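PDB 3KXW: saframycin Mx1 synthetase B from Legionella pneumophila subsp. pneumophila, which belongs to the ANL superfamily of AMP-binding enzymes, in which a large N-terminal portion is followed by a smaller C-terminal domain. Local coordinates for residues E299-E304 against K372-G377; K346-A351 against F445-E450. All coordinates share one frame; numbering follows the deposited sequence.

Contact 1: E299-E304 against K372-G377. With 1ZZ (5'-O-[(S)-(dodecanoyloxy)(hydroxy)phosphoryl]adenosine), chain B.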
ATOM      1  N   GLU A 299      -5.184   5.137  -3.377  1.00 17.14           N
ATOM      2  CA  GLU A 299      -6.231   5.927  -2.740  1.00 17.88           C
ATOM      3  C   GLU A 299      -6.596   7.062  -3.669  1.00 17.01           C
ATOM      4  O   GLU A 299      -5.962   7.244  -4.700  1.00 14.50           O
ATOM      5  CB  GLU A 299      -5.755   6.476  -1.393  1.00 18.30           C
ATOM      6  CG  GLU A 299      -4.667   7.542  -1.517  1.00 16.74           C
ATOM      7  CD  GLU A 299      -4.115   7.946  -0.159  1.00 19.72           C
ATOM      8  OE1 GLU A 299      -4.290   7.172   0.804  1.00 22.36           O
ATOM      9  OE2 GLU A 299      -3.525   9.028  -0.053  1.00 16.03           O
ATOM     10  N   PRO A 300      -7.620   7.839  -3.315  1.00 16.88           N
ATOM     11  CA  PRO A 300      -8.016   8.864  -4.294  1.00 17.68           C
ATOM     12  C   PRO A 300      -6.884   9.820  -4.668  1.00 16.01           C
ATOM     13  O   PRO A 300      -6.143  10.305  -3.833  1.00 15.42           O
ATOM     14  CB  PRO A 300      -9.164   9.581  -3.597  1.00 16.75           C
ATOM     15  CG  PRO A 300      -9.765   8.523  -2.756  1.00 19.08           C
ATOM     16  CD  PRO A 300      -8.594   7.730  -2.223  1.00 18.90           C
ATOM     17  N   VAL A 301      -6.760  10.055  -5.960  1.00 15.38           N
ATOM     18  CA  VAL A 301      -5.677  10.848  -6.507  1.00 16.14           C
ATOM     19  C   VAL A 301      -6.152  12.312  -6.668  1.00 16.27           C
ATOM     20  O   VAL A 301      -7.199  12.573  -7.279  1.00 17.03           O
ATOM     21  CB  VAL A 301      -5.255  10.229  -7.859  1.00 15.73           C
ATOM     22  CG1 VAL A 301      -4.255  11.129  -8.593  1.00 14.96           C
ATOM     23  CG2 VAL A 301      -4.719   8.790  -7.645  1.00 14.11           C
ATOM     24  N   ARG A 302      -5.426  13.257  -6.082  1.00 15.76           N
ATOM     25  CA  ARG A 302      -5.882  14.660  -6.049  1.00 15.58           C
ATOM     26  C   ARG A 302      -5.052  15.608  -6.915  1.00 15.86           C
ATOM     27  O   ARG A 302      -3.844  15.657  -6.794  1.00 14.64           O
ATOM     28  CB  ARG A 302      -5.908  15.196  -4.609  1.00 14.98           C
ATOM     29  CG  ARG A 302      -6.737  14.353  -3.643  1.00 17.76           C
ATOM     30  CD  ARG A 302      -6.602  14.853  -2.217  1.00 18.56           C
ATOM     31  NE  ARG A 302      -7.261  16.141  -1.972  1.00 21.54           N
ATOM     32  CZ  ARG A 302      -6.649  17.326  -1.914  1.00 22.31           C
ATOM     33  NH1 ARG A 302      -5.348  17.430  -2.136  1.00 16.64           N
ATOM     34  NH2 ARG A 302      -7.348  18.429  -1.647  1.00 22.15           N
ATOM     35  N   GLU A 303      -5.716  16.366  -7.785  1.00 16.44           N
ATOM     36  CA  GLU A 303      -5.045  17.411  -8.553  1.00 17.01           C
ATOM     37  C   GLU A 303      -4.325  18.412  -7.653  1.00 15.97           C
ATOM     38  O   GLU A 303      -3.180  18.751  -7.899  1.00 14.72           O
ATOM     39  CB  GLU A 303      -6.034  18.162  -9.448  1.00 18.31           C
ATOM     40  CG  GLU A 303      -5.464  19.483  -9.986  1.00 22.37           C
ATOM     41  CD  GLU A 303      -4.351  19.271 -11.000  1.00 21.02           C
ATOM     42  OE1 GLU A 303      -4.302  18.180 -11.597  1.00 18.71           O
ATOM     43  OE2 GLU A 303      -3.520  20.193 -11.188  1.00 20.41           O
ATOM     44  N   GLU A 304      -4.989  18.863  -6.591  1.00 16.09           N
ATOM     45  CA  GLU A 304      -4.378  19.862  -5.719  1.00 18.09           C
ATOM     46  C   GLU A 304      -3.051  19.354  -5.105  1.00 16.79           C
ATOM     47  O   GLU A 304      -2.071  20.089  -5.045  1.00 16.29           O
ATOM     48  CB  GLU A 304      -5.358  20.338  -4.635  1.00 17.69           C
ATOM     49  CG  GLU A 304      -4.767  21.396  -3.694  1.00 21.46           C
ATOM     50  CD  GLU A 304      -5.778  21.912  -2.653  1.00 26.31           C
ATOM     51  OE1 GLU A 304      -6.393  21.094  -1.931  1.00 28.10           O
ATOM     52  OE2 GLU A 304      -5.952  23.145  -2.551  1.00 30.25           O
ATOM     53  N   LYS A 372     -12.610  18.839  -9.556  1.00 25.44           N
ATOM     54  CA  LYS A 372     -11.870  18.117 -10.575  1.00 23.99           C
ATOM     55  C   LYS A 372     -11.636  16.677 -10.136  1.00 23.75           C
ATOM     56  O   LYS A 372     -11.319  16.422  -8.973  1.00 22.48           O
ATOM     57  CB  LYS A 372     -10.527  18.788 -10.843  1.00 25.58           C
ATOM     58  CG  LYS A 372     -10.590  20.175 -11.495  1.00 29.58           C
ATOM     59  CD  LYS A 372      -9.363  20.397 -12.362  1.00 29.66           C
ATOM     60  CE  LYS A 372      -8.954  21.857 -12.397  1.00 37.43           C
ATOM     61  NZ  LYS A 372      -7.666  22.023 -13.154  1.00 37.18           N
ATOM     62  N   LEU A 373     -11.796  15.744 -11.071  1.00 18.47           N
ATOM     63  CA  LEU A 373     -11.414  14.366 -10.845  1.00 18.63           C
ATOM     64  C   LEU A 373     -10.222  14.080 -11.736  1.00 18.16           C
ATOM     65  O   LEU A 373     -10.145  14.597 -12.858  1.00 18.38           O
ATOM     66  CB  LEU A 373     -12.549  13.406 -11.185  1.00 19.46           C
ATOM     67  CG  LEU A 373     -13.806  13.447 -10.319  1.00 19.29           C
ATOM     68  CD1 LEU A 373     -14.784  12.384 -10.790  1.00 18.41           C
ATOM     69  CD2 LEU A 373     -13.474  13.269  -8.837  1.00 18.81           C
ATOM     70  N   VAL A 374      -9.300  13.262 -11.234  1.00 16.88           N
ATOM     71  CA  VAL A 374      -8.103  12.909 -11.970  1.00 15.20           C
ATOM     72  C   VAL A 374      -8.323  11.571 -12.638  1.00 15.62           C
ATOM     73  O   VAL A 374      -8.874  10.655 -12.029  1.00 15.80           O
ATOM     74  CB  VAL A 374      -6.885  12.779 -11.044  1.00 15.34           C
ATOM     75  CG1 VAL A 374      -5.673  12.304 -11.827  1.00 14.97           C
ATOM     76  CG2 VAL A 374      -6.586  14.127 -10.347  1.00 16.47           C
ATOM     77  N   SER A 375      -7.889  11.452 -13.884  1.00 14.74           N
ATOM     78  CA  SER A 375      -7.927  10.164 -14.560  1.00 14.81           C
ATOM     79  C   SER A 375      -6.946   9.166 -13.932  1.00 15.45           C
ATOM     80  O   SER A 375      -5.801   9.512 -13.700  1.00 14.17           O
ATOM     81  CB  SER A 375      -7.552  10.321 -16.023  1.00 17.21           C
ATOM     82  OG  SER A 375      -7.461   9.054 -16.643  1.00 16.55           O
ATOM     83  N   SER A 376      -7.400   7.937 -13.698  1.00 14.93           N
ATOM     84  CA  SER A 376      -6.485   6.860 -13.319  1.00 15.08           C
ATOM     85  C   SER A 376      -5.921   6.114 -14.540  1.00 14.86           C
ATOM     86  O   SER A 376      -5.247   5.094 -14.385  1.00 14.90           O
ATOM     87  CB  SER A 376      -7.137   5.870 -12.328  1.00 13.74           C
ATOM     88  OG  SER A 376      -7.321   6.474 -11.055  1.00 15.37           O
ATOM     89  N   GLY A 377      -6.177   6.614 -15.743  1.00 15.79           N
ATOM     90  CA  GLY A 377      -5.506   6.067 -16.916  1.00 16.40           C
ATOM     91  C   GLY A 377      -6.343   5.094 -17.741  1.00 16.55           C
ATOM     92  O   GLY A 377      -7.539   4.942 -17.526  1.00 15.55           O
TER
HETATM   93  P   1ZZ B 589      -5.362  -2.607  -2.038  1.00 27.29           P
HETATM   94  C1  1ZZ B 589       6.526  -0.030 -10.165  1.00 19.84           C
HETATM   95  N1  1ZZ B 589      -7.664   2.699  -4.842  1.00 20.73           N
HETATM   96  O1  1ZZ B 589      -4.027  -0.002  -3.471  1.00 26.48           O
HETATM   97  C2  1ZZ B 589       5.291   0.479  -9.411  1.00 15.74           C
HETATM   98  N2  1ZZ B 589      -6.157   3.041  -6.458  1.00 16.13           N
HETATM   99  O2  1ZZ B 589      -4.154  -2.322  -3.146  1.00 30.34           O
HETATM  100  C3  1ZZ B 589       3.984   0.045 -10.087  1.00 16.89           C
HETATM  101  N3  1ZZ B 589      -9.115   4.844  -5.253  1.00 19.79           N
HETATM  102  O3  1ZZ B 589      -5.919  -3.921  -2.278  1.00 24.51           O
HETATM  103  C4  1ZZ B 589       2.799   0.172  -9.118  1.00 16.04           C
HETATM  104  N4  1ZZ B 589      -8.220   6.180  -7.048  1.00 18.51           N
HETATM  105  O4  1ZZ B 589      -4.712  -2.520  -0.562  1.00 35.96           O
HETATM  106  C5  1ZZ B 589       1.439   0.189  -9.834  1.00 16.60           C
HETATM  107  N5  1ZZ B 589      -6.371   5.602  -8.354  1.00 15.58           N
HETATM  108  O5  1ZZ B 589      -6.546  -1.435  -2.121  1.00 25.13           O
HETATM  109  C6  1ZZ B 589       0.347   0.446  -8.786  1.00 17.21           C
HETATM  110  O6  1ZZ B 589      -7.568   1.079  -2.965  1.00 23.97           O
HETATM  111  C7  1ZZ B 589      -1.135   0.683  -9.169  1.00 15.61           C
HETATM  112  O7  1ZZ B 589     -10.409   1.417  -3.499  1.00 23.57           O
HETATM  113  C8  1ZZ B 589      -2.147   1.074  -8.074  1.00 15.64           C
HETATM  114  O8  1ZZ B 589     -10.039  -0.897  -4.299  1.00 20.22           O
HETATM  115  C9  1ZZ B 589      -2.627  -0.197  -7.355  1.00 17.50           C
HETATM  116  C10 1ZZ B 589      -3.036   0.022  -5.879  1.00 18.02           C
HETATM  117  C11 1ZZ B 589      -3.223  -1.372  -5.217  1.00 20.47           C
HETATM  118  C12 1ZZ B 589      -4.243  -1.239  -4.070  1.00 25.25           C
HETATM  119  C13 1ZZ B 589      -7.185  -1.132  -3.342  1.00 26.53           C
HETATM  120  C14 1ZZ B 589      -8.105  -0.096  -3.151  1.00 23.64           C
HETATM  121  C15 1ZZ B 589      -9.112   0.065  -4.348  1.00 20.57           C
HETATM  122  C16 1ZZ B 589      -9.579   1.295  -4.233  1.00 24.15           C
HETATM  123  C17 1ZZ B 589      -8.366   1.999  -3.862  1.00 22.07           C
HETATM  124  C18 1ZZ B 589      -6.475   2.222  -5.528  1.00 19.13           C
HETATM  125  C19 1ZZ B 589      -7.140   4.165  -6.397  1.00 18.63           C
HETATM  126  C20 1ZZ B 589      -8.036   3.924  -5.486  1.00 18.59           C
HETATM  127  C21 1ZZ B 589      -9.190   5.945  -5.961  1.00 18.74           C
HETATM  128  C22 1ZZ B 589      -7.294   5.396  -7.266  1.00 17.34           C
HETATM  129  O   HOH W   1      -9.610  12.415  -8.434  1.00 18.66           O
HETATM  130  O   HOH W   2      -8.698  16.110  -7.782  1.00 21.67           O
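Val374, on strand 371-374, packs into the bend of 299-304, the loop that runs into helix 303-313. Its CB lies 3.8 Å from Val301 O. From there CG1, anti to the backbone N (chi1 176°), meets its counterpart in the other valine: Val374 CG1 to Val301 CG1 is 3.7 Å, and the two side chains cross at about a right angle. The second branch, CG2, turns along the helix start, where Val374 CG2 sits 3.5 Å from Glu303 N and also comes close to Val301 O and Glu303 CB. Pro325 packs on both valines.

The backbones are spaced too widely to pair directly, and two waters bridge them. One donates a hydrogen bond to Val301 O (2.7 Å from the water oxygen) and accepts from Val374 N; the other accepts from Glu303 N and donates to Lys372 O. Glu303 N, in the first turn of the helix, is thus satisfied through solvent, while the Glu303 carboxylate is held by Tyr345 and Lys320.

Further along, the two segments converge on the 5'-O-[(S)-(dodecanoyloxy)(hydroxy)phosphoryl]adenosine. Its exocyclic amine N5 makes a weak, bent hydrogen bond to Ser376 OG (3.0 Å, N-H...O angle 128°), and Val301 CG2 lies 3.7 Å from that N5. Pro300 CA comes to 3.6 Å from C21 of the base. Methyl packing and bridging waters therefore carry this join; the weak Ser376 bond adds to the ligand's bonds with Cys326, Ala330 and Asp442, and the contact lines the base more by packing than by polar grip.

Contact 2: K346-A351 against F445-E450; sequences KTLTLA and FLHENE
Leu348, on strand 347-350, reaches the Phe445 and His447 rings near the end of a beta hairpin: strands 442-447 and 450-456 are linked by a type I' turn from His447 to Glu450, closed by backbone bonds both ways between these two residues.

The apolar part runs mainly through CD1. Leu348 CD1 meets the Phe445 ring at its edge, near the ring plane, at 3.7 Å from CE1. The same methyl lies over a face of the His447 imidazole, a CH-pi contact with CD1 4.1 Å from the ring centroid and 26° off the normal, while Leu348 CD2 reaches His447 NE2 at 4.0 Å. On the opposite side Glu448 CG lies 3.4 Å from the imidazole plane, offset toward the rim, and ND1 is hydrogen-bonded to Asp397 OD1. His447 CG is anti to the backbone N (chi1 178°), which carries the ring out toward strand 347-350, where it presents a face to Leu348 CD1. Tyr452 adds a further ring against Phe445.

The polar part sits at the other end of the contact. Lys346 and Glu450 cross at about a right angle and form a salt bridge. A water links the same pair a second time, accepting from Lys346 N and donating to Glu450 OE1, which is also hydrogen-bonded to Ser375. With both carboxylate oxygens engaged, the group's rotation is fixed. Lys346 NZ approaches Glu450 OE2 on the syn side, 2.7 Å away and 23° out of the carboxylate plane.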
ATOM      1  N   LYS A 346      -4.891  13.351 -17.450  1.00 18.70           N
ATOM      2  CA  LYS A 346      -6.109  14.104 -17.712  1.00 20.40           C
ATOM      3  C   LYS A 346      -6.947  14.351 -16.467  1.00 19.78           C
ATOM      4  O   LYS A 346      -6.885  13.588 -15.504  1.00 17.35           O
ATOM      5  CB  LYS A 346      -6.942  13.386 -18.780  1.00 21.44           C
ATOM      6  CG  LYS A 346      -6.169  13.187 -20.103  1.00 22.40           C
ATOM      7  CD  LYS A 346      -7.047  12.509 -21.136  1.00 28.19           C
ATOM      8  CE  LYS A 346      -6.316  12.294 -22.454  1.00 31.58           C
ATOM      9  NZ  LYS A 346      -5.227  11.268 -22.311  1.00 29.51           N
ATOM     10  N   THR A 347      -7.723  15.429 -16.490  1.00 20.10           N
ATOM     11  CA  THR A 347      -8.684  15.709 -15.436  1.00 19.37           C
ATOM     12  C   THR A 347     -10.047  16.035 -16.043  1.00 20.78           C
ATOM     13  O   THR A 347     -10.147  16.387 -17.221  1.00 20.28           O
ATOM     14  CB  THR A 347      -8.229  16.855 -14.476  1.00 23.13           C
ATOM     15  OG1 THR A 347      -8.241  18.117 -15.157  1.00 23.42           O
ATOM     16  CG2 THR A 347      -6.827  16.583 -13.919  1.00 19.37           C
ATOM     17  N   LEU A 348     -11.096  15.880 -15.247  1.00 18.51           N
ATOM     18  CA  LEU A 348     -12.431  16.340 -15.644  1.00 21.20           C
ATOM     19  C   LEU A 348     -13.027  17.218 -14.567  1.00 22.60           C
ATOM     20  O   LEU A 348     -12.734  17.054 -13.385  1.00 22.59           O
ATOM     21  CB  LEU A 348     -13.356  15.158 -15.888  1.00 19.05           C
ATOM     22  CG  LEU A 348     -13.079  14.344 -17.145  1.00 19.86           C
ATOM     23  CD1 LEU A 348     -13.915  13.061 -17.077  1.00 19.08           C
ATOM     24  CD2 LEU A 348     -13.390  15.184 -18.382  1.00 22.14           C
ATOM     25  N   THR A 349     -13.864  18.164 -14.973  1.00 22.90           N
ATOM     26  CA  THR A 349     -14.494  19.054 -14.021  1.00 22.79           C
ATOM     27  C   THR A 349     -15.955  18.702 -13.917  1.00 24.80           C
ATOM     28  O   THR A 349     -16.691  18.780 -14.902  1.00 23.35           O
ATOM     29  CB  THR A 349     -14.357  20.521 -14.443  1.00 27.54           C
ATOM     30  OG1 THR A 349     -12.970  20.837 -14.634  1.00 28.58           O
ATOM     31  CG2 THR A 349     -14.954  21.429 -13.384  1.00 29.62           C
ATOM     32  N   LEU A 350     -16.374  18.277 -12.733  1.00 23.73           N
ATOM     33  CA  LEU A 350     -17.763  17.929 -12.526  1.00 24.46           C
ATOM     34  C   LEU A 350     -18.491  19.075 -11.835  1.00 26.92           C
ATOM     35  O   LEU A 350     -17.898  19.832 -11.052  1.00 24.07           O
ATOM     36  CB  LEU A 350     -17.917  16.662 -11.681  1.00 26.43           C
ATOM     37  CG  LEU A 350     -17.101  15.400 -11.971  1.00 27.25           C
ATOM     38  CD1 LEU A 350     -17.901  14.156 -11.617  1.00 24.85           C
ATOM     39  CD2 LEU A 350     -16.583  15.337 -13.398  1.00 24.48           C
ATOM     40  N   ALA A 351     -19.787  19.177 -12.116  1.00 25.87           N
ATOM     41  CA  ALA A 351     -20.663  20.147 -11.464  1.00 27.13           C
ATOM     42  C   ALA A 351     -20.928  19.796 -10.004  1.00 27.03           C
ATOM     43  O   ALA A 351     -20.903  18.628  -9.619  1.00 27.63           O
ATOM     44  CB  ALA A 351     -21.993  20.245 -12.228  1.00 25.96           C
ATOM     45  N   PHE A 445     -16.347   5.781 -13.555  1.00 16.27           N
ATOM     46  CA  PHE A 445     -16.875   5.835 -14.891  1.00 17.89           C
ATOM     47  C   PHE A 445     -15.748   5.898 -15.903  1.00 15.88           C
ATOM     48  O   PHE A 445     -14.650   6.317 -15.590  1.00 16.32           O
ATOM     49  CB  PHE A 445     -17.827   7.035 -15.032  1.00 15.94           C
ATOM     50  CG  PHE A 445     -17.163   8.392 -14.859  1.00 16.39           C
ATOM     51  CD1 PHE A 445     -16.703   9.109 -15.957  1.00 18.37           C
ATOM     52  CD2 PHE A 445     -17.041   8.960 -13.603  1.00 15.46           C
ATOM     53  CE1 PHE A 445     -16.109  10.378 -15.805  1.00 16.76           C
ATOM     54  CE2 PHE A 445     -16.444  10.210 -13.436  1.00 16.58           C
ATOM     55  CZ  PHE A 445     -15.985  10.921 -14.552  1.00 17.37           C
ATOM     56  N   LEU A 446     -16.043   5.468 -17.124  1.00 16.79           N
ATOM     57  CA  LEU A 446     -15.100   5.563 -18.232  1.00 16.60           C
ATOM     58  C   LEU A 446     -15.456   6.771 -19.088  1.00 18.69           C
ATOM     59  O   LEU A 446     -16.626   6.991 -19.419  1.00 18.75           O
ATOM     60  CB  LEU A 446     -15.164   4.301 -19.089  1.00 16.65           C
ATOM     61  CG  LEU A 446     -14.458   3.072 -18.465  1.00 16.38           C
ATOM     62  CD1 LEU A 446     -14.778   1.763 -19.199  1.00 16.55           C
ATOM     63  CD2 LEU A 446     -12.950   3.282 -18.430  1.00 16.47           C
ATOM     64  N   HIS A 447     -14.439   7.534 -19.450  1.00 16.66           N
ATOM     65  CA  HIS A 447     -14.611   8.670 -20.336  1.00 19.72           C
ATOM     66  C   HIS A 447     -13.465   8.688 -21.340  1.00 17.82           C
ATOM     67  O   HIS A 447     -12.303   8.832 -20.963  1.00 19.23           O
ATOM     68  CB  HIS A 447     -14.643   9.958 -19.512  1.00 19.35           C
ATOM     69  CG  HIS A 447     -14.781  11.203 -20.339  1.00 20.76           C
ATOM     70  ND1 HIS A 447     -16.005  11.714 -20.711  1.00 21.64           N
ATOM     71  CD2 HIS A 447     -13.851  12.046 -20.850  1.00 23.25           C
ATOM     72  CE1 HIS A 447     -15.825  12.808 -21.430  1.00 23.57           C
ATOM     73  NE2 HIS A 447     -14.526  13.033 -21.528  1.00 23.41           N
ATOM     74  N   GLU A 448     -13.776   8.531 -22.619  1.00 20.64           N
ATOM     75  CA  GLU A 448     -12.725   8.481 -23.649  1.00 20.43           C
ATOM     76  C   GLU A 448     -11.621   7.490 -23.271  1.00 18.61           C
ATOM     77  O   GLU A 448     -10.409   7.772 -23.355  1.00 19.30           O
ATOM     78  CB  GLU A 448     -12.187   9.880 -23.910  1.00 23.50           C
ATOM     79  CG  GLU A 448     -13.352  10.829 -24.153  1.00 25.70           C
ATOM     80  CD  GLU A 448     -12.950  12.176 -24.689  1.00 30.15           C
ATOM     81  OE1 GLU A 448     -11.769  12.554 -24.565  1.00 31.18           O
ATOM     82  OE2 GLU A 448     -13.844  12.873 -25.226  1.00 34.89           O
ATOM     83  N   ASN A 449     -12.097   6.316 -22.871  1.00 19.93           N
ATOM     84  CA  ASN A 449     -11.289   5.169 -22.494  1.00 19.36           C
ATOM     85  C   ASN A 449     -10.338   5.433 -21.343  1.00 20.43           C
ATOM     86  O   ASN A 449      -9.277   4.818 -21.257  1.00 19.44           O
ATOM     87  CB  ASN A 449     -10.550   4.575 -23.693  1.00 22.71           C
ATOM     88  CG  ASN A 449     -10.083   3.138 -23.432  1.00 23.03           C
ATOM     89  OD1 ASN A 449     -10.811   2.324 -22.846  1.00 23.59           O
ATOM     90  ND2 ASN A 449      -8.871   2.826 -23.860  1.00 21.08           N
ATOM     91  N   GLU A 450     -10.708   6.357 -20.463  1.00 18.86           N
ATOM     92  CA  GLU A 450      -9.953   6.510 -19.228  1.00 19.13           C
ATOM     93  C   GLU A 450     -10.856   6.371 -18.022  1.00 18.47           C
ATOM     94  O   GLU A 450     -12.026   6.777 -18.051  1.00 16.92           O
ATOM     95  CB  GLU A 450      -9.166   7.813 -19.230  1.00 20.56           C
ATOM     96  CG  GLU A 450      -8.136   7.795 -20.360  1.00 20.76           C
ATOM     97  CD  GLU A 450      -7.072   8.838 -20.239  1.00 22.13           C
ATOM     98  OE1 GLU A 450      -6.871   9.359 -19.130  1.00 22.95           O
ATOM     99  OE2 GLU A 450      -6.413   9.109 -21.258  1.00 23.18           O
TER
HETATM  100  O   HOH W   3      -4.651  10.614 -18.138  1.00 19.77           O

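Both contacts are partly buried and use one small sheet: strand 371-374 serves contact 1 and its antiparallel neighbour 347-350 serves contact 2, joined by the backbone bond from Leu373 N to Leu348 O (2.8 Å). Leucine packing between Leu373 and Leu350 adds to that join. Contact 1 lies nearer the centre of the chain, about 17 Å from it against about 25 Å (centre to centre), and borders the bound ligand. Its own join is aliphatic, with water between the backbones. Contact 2, farther out, trades valine methyls for aromatic rings and carries a direct charge pair, with an exposed lysine meeting a buried glutamate.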